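Local coordinates for dicer Related Helicase (Caenorhabditis elegans, PDB 6M6S), which binds double-stranded RNA through the C-terminal domain described here, and as a whole RIG-I-like helicase probably hydrolyses ATP, at residues T107-K110 against W111-E115; S40-F44 against L45-S49; S122-E126 against D127-I131. All blocks are in the same frame, centred on the assembly; numbering follows the deposited sequence.

Interaction 1: T107-K110 against W111-E115. With nucleotides of chain D.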
loop_
_atom_site.group_PDB
_atom_site.type_symbol
_atom_site.label_atom_id
_atom_site.label_comp_id
_atom_site.label_asym_id
_atom_site.label_seq_id
_atom_site.Cartn_x
_atom_site.Cartn_y
_atom_site.Cartn_z
ATOM N N THR B 107 -4.795 1.055 3.522
ATOM C CA THR B 107 -3.347 1.052 3.671
ATOM C C THR B 107 -2.781 1.674 2.417
ATOM O O THR B 107 -3.426 1.553 1.326
ATOM C CB THR B 107 -2.719 -0.329 3.919
ATOM O OG1 THR B 107 -2.896 -1.199 2.770
ATOM C CG2 THR B 107 -3.300 -1.048 5.175
ATOM N N LYS B 108 -1.645 2.372 2.575
ATOM C CA LYS B 108 -1.046 3.148 1.478
ATOM C C LYS B 108 0.470 2.860 1.428
ATOM O O LYS B 108 1.083 2.542 2.457
ATOM C CB LYS B 108 -1.285 4.641 1.741
ATOM C CG LYS B 108 -2.788 5.033 1.675
ATOM C CD LYS B 108 -3.313 4.825 0.245
ATOM C CE LYS B 108 -4.838 5.108 0.153
ATOM N NZ LYS B 108 -5.424 4.775 -1.190
ATOM N N ALA B 109 0.988 2.810 0.211
ATOM C CA ALA B 109 2.373 2.449 -0.042
ATOM C C ALA B 109 3.320 3.617 0.266
ATOM O O ALA B 109 4.417 3.396 0.741
ATOM C CB ALA B 109 2.505 2.018 -1.473
ATOM N N LYS B 110 2.850 4.845 0.076
ATOM C CA LYS B 110 3.710 6.004 0.311
ATOM C C LYS B 110 2.904 7.113 0.980
ATOM O O LYS B 110 1.717 7.225 0.653
ATOM C CB LYS B 110 4.126 6.580 -1.042
ATOM C CG LYS B 110 4.604 5.573 -2.104
ATOM C CD LYS B 110 5.423 6.266 -3.203
ATOM C CE LYS B 110 4.622 6.491 -4.487
ATOM N NZ LYS B 110 5.538 6.449 -5.681
ATOM N N TRP B 111 3.561 7.934 1.817
ATOM C CA TRP B 111 2.929 9.129 2.408
ATOM C C TRP B 111 2.333 9.971 1.283
ATOM O O TRP B 111 1.286 10.601 1.426
ATOM C CB TRP B 111 3.871 9.955 3.351
ATOM C CG TRP B 111 3.868 9.501 4.753
ATOM C CD1 TRP B 111 4.884 8.907 5.422
ATOM C CD2 TRP B 111 2.799 9.614 5.659
ATOM N NE1 TRP B 111 4.487 8.614 6.715
ATOM C CE2 TRP B 111 3.213 9.065 6.887
ATOM C CE3 TRP B 111 1.503 10.131 5.551
ATOM C CZ2 TRP B 111 2.392 8.997 7.997
ATOM C CZ3 TRP B 111 0.716 10.106 6.652
ATOM C CH2 TRP B 111 1.155 9.516 7.878
ATOM N N SER B 112 2.983 9.965 0.136
ATOM C CA SER B 112 2.461 10.677 -1.016
ATOM C C SER B 112 1.086 10.217 -1.524
ATOM O O SER B 112 0.326 11.022 -2.056
ATOM C CB SER B 112 3.493 10.688 -2.130
ATOM O OG SER B 112 3.992 9.374 -2.311
ATOM N N ASP B 113 0.752 8.926 -1.348
ATOM C CA ASP B 113 -0.555 8.416 -1.801
ATOM C C ASP B 113 -1.632 8.797 -0.758
ATOM O O ASP B 113 -2.792 9.003 -1.143
ATOM C CB ASP B 113 -0.579 6.887 -1.919
ATOM C CG ASP B 113 0.244 6.366 -3.092
ATOM O OD1 ASP B 113 0.219 7.001 -4.153
ATOM O OD2 ASP B 113 0.914 5.323 -2.935
ATOM N N VAL B 114 -1.212 8.960 0.479
ATOM C CA VAL B 114 -2.095 9.433 1.550
ATOM C C VAL B 114 -2.602 10.836 1.212
ATOM O O VAL B 114 -3.801 11.121 1.337
ATOM C CB VAL B 114 -1.389 9.423 2.912
ATOM C CG1 VAL B 114 -2.296 9.987 3.997
ATOM C CG2 VAL B 114 -0.958 7.980 3.305
ATOM N N GLU B 115 -1.690 11.731 0.795
ATOM C CA GLU B 115 -2.105 13.095 0.337
ATOM C C GLU B 115 -3.052 13.126 -0.823
ATOM O O GLU B 115 -3.964 13.967 -0.926
ATOM C CB GLU B 115 -0.871 13.926 -0.060
ATOM C CG GLU B 115 0.037 14.190 1.063
ATOM C CD GLU B 115 1.183 15.187 0.718
ATOM O OE1 GLU B 115 2.273 14.739 0.317
ATOM O OE2 GLU B 115 0.977 16.407 0.828
ATOM P P G D 4 7.721 9.490 -3.136
ATOM O OP1 G D 4 6.330 9.326 -3.639
ATOM O OP2 G D 4 8.606 8.330 -2.848
ATOM O "O5'" G D 4 8.563 10.372 -4.168
ATOM C "C5'" G D 4 8.143 11.666 -4.523
ATOM C "C4'" G D 4 9.172 12.335 -5.389
ATOM O "O4'" G D 4 10.382 12.622 -4.638
ATOM C "C3'" G D 4 9.660 11.531 -6.565
ATOM O "O3'" G D 4 8.722 11.575 -7.612
ATOM C "C2'" G D 4 10.984 12.212 -6.881
ATOM O "O2'" G D 4 10.742 13.484 -7.451
ATOM C "C1'" G D 4 11.504 12.475 -5.477
ATOM N N9 G D 4 12.325 11.371 -4.955
ATOM C C8 G D 4 11.946 10.329 -4.130
ATOM N N7 G D 4 12.945 9.526 -3.883
ATOM C C5 G D 4 14.033 10.079 -4.557
ATOM C C6 G D 4 15.390 9.662 -4.654
ATOM O O6 G D 4 15.937 8.679 -4.117
ATOM N N1 G D 4 16.120 10.526 -5.484
ATOM C C2 G D 4 15.633 11.647 -6.123
ATOM N N2 G D 4 16.492 12.361 -6.884
ATOM N N3 G D 4 14.373 12.037 -6.015
ATOM C C4 G D 4 13.649 11.210 -5.235
ATOM P P C D 3 8.405 7.619 2.529
ATOM O OP1 C D 3 6.932 7.510 2.704
ATOM O OP2 C D 3 9.389 6.560 2.190
ATOM O "O5'" C D 3 8.568 8.718 1.376
ATOM C "C5'" C D 3 7.763 9.889 1.343
ATOM C "C4'" C D 3 8.341 10.966 0.455
ATOM O "O4'" C D 3 9.632 11.386 0.964
ATOM C "C3'" C D 3 8.664 10.596 -0.981
ATOM O "O3'" C D 3 7.546 10.411 -1.836
ATOM C "C2'" C D 3 9.601 11.731 -1.378
ATOM O "O2'" C D 3 8.896 12.953 -1.582
ATOM C "C1'" C D 3 10.424 11.878 -0.099
ATOM N N1 C D 3 11.671 11.075 -0.188
ATOM C C2 C D 3 12.751 11.660 -0.847
ATOM O O2 C D 3 12.636 12.814 -1.291
ATOM N N3 C D 3 13.893 10.944 -0.978
ATOM C C4 C D 3 13.997 9.704 -0.505
ATOM N N4 C D 3 15.169 9.067 -0.670
ATOM C C5 C D 3 12.901 9.080 0.158
ATOM C C6 C D 3 11.763 9.791 0.287
HETATM O O HOH W 1 -1.026 3.081 -2.106
#
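Trp111, whose CB rests against Lys110 C, presents its indole edge to the RNA: C3 OP1 of chain D lies near the ring plane, 3.7 Å from Trp111 CD1. Tyr34 stacks on the indole and Leu90 O takes its N-H. One residue on, the RNA is gripped directly, for Ser112 OG donates to G4 OP1 of chain D at 2.7 Å. Its chi1 of 48° sets the hydroxyl between backbone N and carbonyl carbon, beside Lys110 CB. Lys110, at the N-cap position, runs its chain along the same phosphate, its CD 3.2 Å from G4 OP1. Lys110 O accepts Asp113 N at 2.8 Å and, weakly, Val114 N at 3.4 Å, which starts the helix. Asp113 OD2 comes back to within 3.9 Å of Ala109 CB and accepts a hydrogen bond from a water that in turn accepts one from Ala109 N. Lys108 lays CB on Val114 CG2 (3.7 Å), while its ammonium goes on to a salt bridge with Asp117. The turn thus carries strand 104-106 into helix 111-117, with Trp111 and Val114 packed on strand 95-99 and Thr107 bonded to Asp113 of the second subunit.

Interaction 2: S40-F44 against L45-S49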
loop_
_atom_site.group_PDB
_atom_site.type_symbol
_atom_site.label_atom_id
_atom_site.label_comp_id
_atom_site.label_asym_id
_atom_site.label_seq_id
_atom_site.Cartn_x
_atom_site.Cartn_y
_atom_site.Cartn_z
ATOM N N SER B 40 0.436 14.451 22.532
ATOM C CA SER B 40 -0.025 13.223 23.224
ATOM C C SER B 40 0.481 11.945 22.645
ATOM O O SER B 40 0.331 10.900 23.280
ATOM C CB SER B 40 -1.566 13.144 23.194
ATOM O OG SER B 40 -2.079 14.269 23.853
ATOM N N VAL B 41 1.016 11.983 21.421
ATOM C CA VAL B 41 1.320 10.749 20.708
ATOM C C VAL B 41 2.384 9.937 21.458
ATOM O O VAL B 41 2.420 8.713 21.358
ATOM C CB VAL B 41 1.759 11.034 19.265
ATOM C CG1 VAL B 41 3.150 11.566 19.236
ATOM C CG2 VAL B 41 1.659 9.743 18.435
ATOM N N TRP B 42 3.222 10.619 22.277
ATOM C CA TRP B 42 4.324 9.884 22.847
ATOM C C TRP B 42 3.839 8.812 23.857
ATOM O O TRP B 42 4.565 7.808 24.105
ATOM C CB TRP B 42 5.283 10.852 23.552
ATOM C CG TRP B 42 6.070 11.803 22.634
ATOM C CD1 TRP B 42 5.941 13.161 22.554
ATOM C CD2 TRP B 42 7.150 11.448 21.751
ATOM N NE1 TRP B 42 6.853 13.684 21.689
ATOM C CE2 TRP B 42 7.629 12.673 21.194
ATOM C CE3 TRP B 42 7.765 10.223 21.396
ATOM C CZ2 TRP B 42 8.663 12.712 20.270
ATOM C CZ3 TRP B 42 8.813 10.243 20.493
ATOM C CH2 TRP B 42 9.277 11.508 19.975
ATOM N N ARG B 43 2.635 8.979 24.435
ATOM C CA ARG B 43 2.057 7.995 25.358
ATOM C C ARG B 43 1.911 6.634 24.694
ATOM O O ARG B 43 1.963 5.589 25.370
ATOM C CB ARG B 43 0.666 8.463 25.816
ATOM C CG ARG B 43 0.678 9.890 26.378
ATOM C CD ARG B 43 -0.677 10.540 26.166
ATOM N NE ARG B 43 -1.754 9.771 26.778
ATOM C CZ ARG B 43 -3.030 9.860 26.406
ATOM N NH1 ARG B 43 -3.381 10.675 25.415
ATOM N NH2 ARG B 43 -3.952 9.123 27.015
ATOM N N PHE B 44 1.799 6.670 23.373
ATOM C CA PHE B 44 1.485 5.457 22.580
ATOM C C PHE B 44 2.691 4.871 21.866
ATOM O O PHE B 44 2.578 3.959 21.008
ATOM C CB PHE B 44 0.346 5.757 21.603
ATOM C CG PHE B 44 -0.840 6.349 22.290
ATOM C CD1 PHE B 44 -1.409 5.692 23.367
ATOM C CD2 PHE B 44 -1.294 7.622 21.941
ATOM C CE1 PHE B 44 -2.483 6.254 24.046
ATOM C CE2 PHE B 44 -2.363 8.205 22.621
ATOM C CZ PHE B 44 -2.953 7.516 23.689
ATOM N N LEU B 45 3.876 5.369 22.207
ATOM C CA LEU B 45 5.102 4.913 21.560
ATOM C C LEU B 45 6.160 4.531 22.587
ATOM O O LEU B 45 6.403 5.270 23.566
ATOM C CB LEU B 45 5.697 5.990 20.674
ATOM C CG LEU B 45 4.761 6.508 19.577
ATOM C CD1 LEU B 45 5.367 7.693 18.932
ATOM C CD2 LEU B 45 4.546 5.367 18.505
ATOM N N HIS B 46 6.851 3.416 22.358
ATOM C CA HIS B 46 8.105 3.184 23.074
ATOM C C HIS B 46 9.272 3.703 22.217
ATOM O O HIS B 46 9.277 3.571 20.966
ATOM C CB HIS B 46 8.394 1.676 23.352
ATOM C CG HIS B 46 7.383 0.993 24.237
ATOM N ND1 HIS B 46 7.396 1.105 25.615
ATOM C CD2 HIS B 46 6.357 0.150 23.938
ATOM C CE1 HIS B 46 6.400 0.395 26.124
ATOM N NE2 HIS B 46 5.758 -0.205 25.129
ATOM N N VAL B 47 10.286 4.244 22.891
ATOM C CA VAL B 47 11.420 4.833 22.212
ATOM C C VAL B 47 12.613 3.970 22.538
ATOM O O VAL B 47 12.948 3.796 23.725
ATOM C CB VAL B 47 11.610 6.312 22.695
ATOM C CG1 VAL B 47 12.909 6.895 22.165
ATOM C CG2 VAL B 47 10.383 7.182 22.362
ATOM N N GLU B 48 13.256 3.398 21.507
ATOM C CA GLU B 48 14.309 2.408 21.699
ATOM C C GLU B 48 15.594 2.862 20.959
ATOM O O GLU B 48 15.537 3.109 19.754
ATOM C CB GLU B 48 13.856 1.035 21.217
ATOM C CG GLU B 48 14.873 -0.051 21.511
ATOM C CD GLU B 48 14.795 -0.620 22.969
ATOM O OE1 GLU B 48 13.911 -0.228 23.782
ATOM O OE2 GLU B 48 15.625 -1.494 23.286
ATOM N N SER B 49 16.734 2.982 21.653
ATOM C CA SER B 49 17.944 3.436 20.976
ATOM C C SER B 49 18.355 2.490 19.835
ATOM O O SER B 49 18.190 1.287 19.946
ATOM C CB SER B 49 19.092 3.526 21.990
ATOM O OG SER B 49 20.323 3.761 21.315
#
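Leu45, Trp42 and Phe44 bury the most surface where a 3-10 turn, residues 41-43, runs into strand 45-48, an outermost strand of a four-stranded antiparallel sheet in this RIG-I-type C-terminal domain. Leu45 is the centre of it. With chi1 at -57° its CG sits anti to the carbonyl carbon, and chi2 at 171° extends CD1 from the main chain, so the branch comes up beneath the turn. There CG lies 3.7 Å from Val41 O, and CD1 stands 4.3 Å from both Val41 CG2 and Trp42 CE3; the approach to the indole is oblique. The other branch, CD2, folds back beside Phe44 O. Replacing Leu45 by an alanine would probably open a gap under Val41 and Trp42 and leave the indole with less to hold its tilt. Trp42 starts out away from the strand, but its six-membered ring swings back so that CZ3 meets Val47 CG2 at 3.9 Å, bridging the turn to the strand two residues past Leu45. Phe44 CB leaves the main chain away from the strand, and CZ lies 3.5 Å above the plane of the Arg43 guanidinium, over its centre. Ile67 of the adjacent strand 61-69 and Pro88 of strand 85-90, at the other edge of the sheet, pack on Leu45, and the side chain of Cys69, a zinc ligand, is about 6 Å from that of Leu45. Lys145 NZ, from helix 140-167, donates to both Trp42 O and Leu45 O, two acceptors that cannot pair with each other. The turn itself is tied by bonds spaced three residues apart: Phe44 N to Val41 O, then Leu45 N to Trp42 O at 3.2 Å with an N-H...O angle of 162°.

Interaction 3: S122-E126 against D127-I131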
loop_
_atom_site.group_PDB
_atom_site.type_symbol
_atom_site.label_atom_id
_atom_site.label_comp_id
_atom_site.label_asym_id
_atom_site.label_seq_id
_atom_site.Cartn_x
_atom_site.Cartn_y
_atom_site.Cartn_z
ATOM N N SER B 122 -0.454 19.576 5.547
ATOM C CA SER B 122 0.184 20.880 5.375
ATOM C C SER B 122 1.729 20.793 5.611
ATOM O O SER B 122 2.240 19.845 6.261
ATOM C CB SER B 122 -0.448 21.902 6.350
ATOM O OG SER B 122 -0.109 21.583 7.697
ATOM N N GLU B 123 2.476 21.775 5.106
ATOM C CA GLU B 123 3.876 21.919 5.541
ATOM C C GLU B 123 3.937 22.579 6.910
ATOM O O GLU B 123 3.270 23.602 7.145
ATOM C CB GLU B 123 4.635 22.762 4.507
ATOM C CG GLU B 123 4.488 22.116 3.121
ATOM C CD GLU B 123 5.298 22.761 2.027
ATOM O OE1 GLU B 123 5.620 23.979 2.136
ATOM O OE2 GLU B 123 5.565 22.041 1.019
ATOM N N ALA B 124 4.729 22.003 7.820
ATOM C CA ALA B 124 4.887 22.537 9.171
ATOM C C ALA B 124 5.351 23.966 9.189
ATOM O O ALA B 124 6.139 24.380 8.325
ATOM C CB ALA B 124 5.915 21.669 9.960
ATOM N N ILE B 125 4.810 24.740 10.128
ATOM C CA ILE B 125 5.241 26.119 10.341
ATOM C C ILE B 125 5.779 26.194 11.764
ATOM O O ILE B 125 5.632 25.261 12.546
ATOM C CB ILE B 125 4.053 27.121 10.254
ATOM C CG1 ILE B 125 2.912 26.713 11.200
ATOM C CG2 ILE B 125 3.521 27.206 8.838
ATOM C CD1 ILE B 125 1.831 27.803 11.306
ATOM N N GLU B 126 6.383 27.322 12.130
ATOM C CA GLU B 126 6.899 27.429 13.518
ATOM C C GLU B 126 5.862 27.198 14.640
ATOM O O GLU B 126 6.134 26.561 15.628
ATOM C CB GLU B 126 7.595 28.775 13.737
ATOM C CG GLU B 126 8.961 28.662 14.459
ATOM C CD GLU B 126 8.895 28.684 15.986
ATOM O OE1 GLU B 126 8.141 29.508 16.573
ATOM O OE2 GLU B 126 9.644 27.877 16.603
ATOM N N ASP B 127 4.662 27.729 14.475
ATOM C CA ASP B 127 3.566 27.447 15.408
ATOM C C ASP B 127 3.381 25.950 15.747
ATOM O O ASP B 127 3.151 25.597 16.915
ATOM C CB ASP B 127 2.289 28.054 14.811
ATOM C CG ASP B 127 1.182 28.180 15.808
ATOM O OD1 ASP B 127 0.547 27.138 16.106
ATOM O OD2 ASP B 127 0.949 29.315 16.296
ATOM N N ASP B 128 3.502 25.055 14.754
ATOM C CA ASP B 128 3.361 23.602 15.023
ATOM C C ASP B 128 4.407 23.052 15.978
ATOM O O ASP B 128 4.162 22.123 16.749
ATOM C CB ASP B 128 3.450 22.776 13.720
ATOM C CG ASP B 128 2.356 23.107 12.782
ATOM O OD1 ASP B 128 1.203 23.030 13.240
ATOM O OD2 ASP B 128 2.626 23.451 11.603
ATOM N N PHE B 129 5.604 23.621 15.926
ATOM C CA PHE B 129 6.704 23.124 16.771
ATOM C C PHE B 129 6.482 23.495 18.218
ATOM O O PHE B 129 6.905 22.773 19.132
ATOM C CB PHE B 129 8.048 23.685 16.296
ATOM C CG PHE B 129 8.542 23.051 15.041
ATOM C CD1 PHE B 129 8.121 23.518 13.825
ATOM C CD2 PHE B 129 9.393 21.947 15.068
ATOM C CE1 PHE B 129 8.550 22.888 12.630
ATOM C CE2 PHE B 129 9.824 21.355 13.892
ATOM C CZ PHE B 129 9.380 21.802 12.671
ATOM N N ARG B 130 5.790 24.594 18.448
ATOM C CA ARG B 130 5.665 25.074 19.809
ATOM C C ARG B 130 4.931 24.122 20.732
ATOM O O ARG B 130 5.345 23.950 21.857
ATOM C CB ARG B 130 4.998 26.423 19.824
ATOM C CG ARG B 130 5.786 27.460 19.083
ATOM C CD ARG B 130 5.027 28.767 19.121
ATOM N NE ARG B 130 4.828 29.242 20.493
ATOM C CZ ARG B 130 5.667 30.050 21.124
ATOM N NH1 ARG B 130 6.767 30.484 20.522
ATOM N NH2 ARG B 130 5.410 30.423 22.354
ATOM N N ILE B 131 3.857 23.478 20.251
ATOM C CA ILE B 131 3.154 22.550 21.139
ATOM C C ILE B 131 3.994 21.289 21.425
ATOM O O ILE B 131 3.757 20.570 22.424
ATOM C CB ILE B 131 1.733 22.185 20.609
ATOM C CG1 ILE B 131 0.874 21.550 21.716
ATOM C CG2 ILE B 131 1.802 21.318 19.352
ATOM C CD1 ILE B 131 -0.102 22.503 22.376
HETATM O O HOH W 2 1.419 23.413 8.965
#
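Asp128 and Ile125 form the firm half of this turn, in which the chain leaves strand 122-123 and coils into a weakly bonded helix. The Asp128 carboxylate folds back to take Ile125 N on OD2 at 2.9 Å, with an N-H...O angle of 171°; the donor meets the anti side, 18° out of the carboxylate plane. The same oxygen receives a water that also donates to Glu123 O and accepts Ser122 OG, so OD2 has two bonds and the water three. With chi1 at -62°, CG lies beside its own backbone N, which in turn makes a weak bond to Ile125 O. Close by, the rim of the Phe129 ring meets that carbonyl: CD1 is 3.3 Å from Ile125 O, near the ring plane, and CE1 touches Ala124 CB obliquely at 3.9 Å. The exposed side is looser. The side chains of Ile125 and Asp127 lie alongside one another, Ile125 CD1 being 3.5 Å from Asp127 CB. Glu126 and Arg130 cross without forming a salt bridge; OE1 is 4.3 Å from NH1, a doubtful approach because Arg130 has two conformers. Glu126 O serves Phe129 N and Arg130 N, both weakly. Lys28 forms a salt bridge with Asp128 OD1, fixing the other end of the carboxylate. Ser122 and Ala124 pair through their backbones with Lys29 of strand 27-30, while Phe129 sits on strand 85-90 and meets Phe37 edge-to-face.

Along the chain the order is interaction 2, then 1, then 3. Each joins directly consecutive segments, so all three are in series and none nests in or crosses another. Interaction 2 turns the chain from the loop after strand 33-36 into strand 45-48, near the zinc site. Interaction 1 carries strand 104-106 into helix 111-117 at the RNA, on the opposite side of the chain's centre. Interaction 3 follows once that helix has led to strand 122-123, and opens helix 126-132. Their centres lie 20 to 23 Å apart and none touches another; both 2 and 3 face strand 85-90, whereas 1 leans on strand 95-99 of a different sheet.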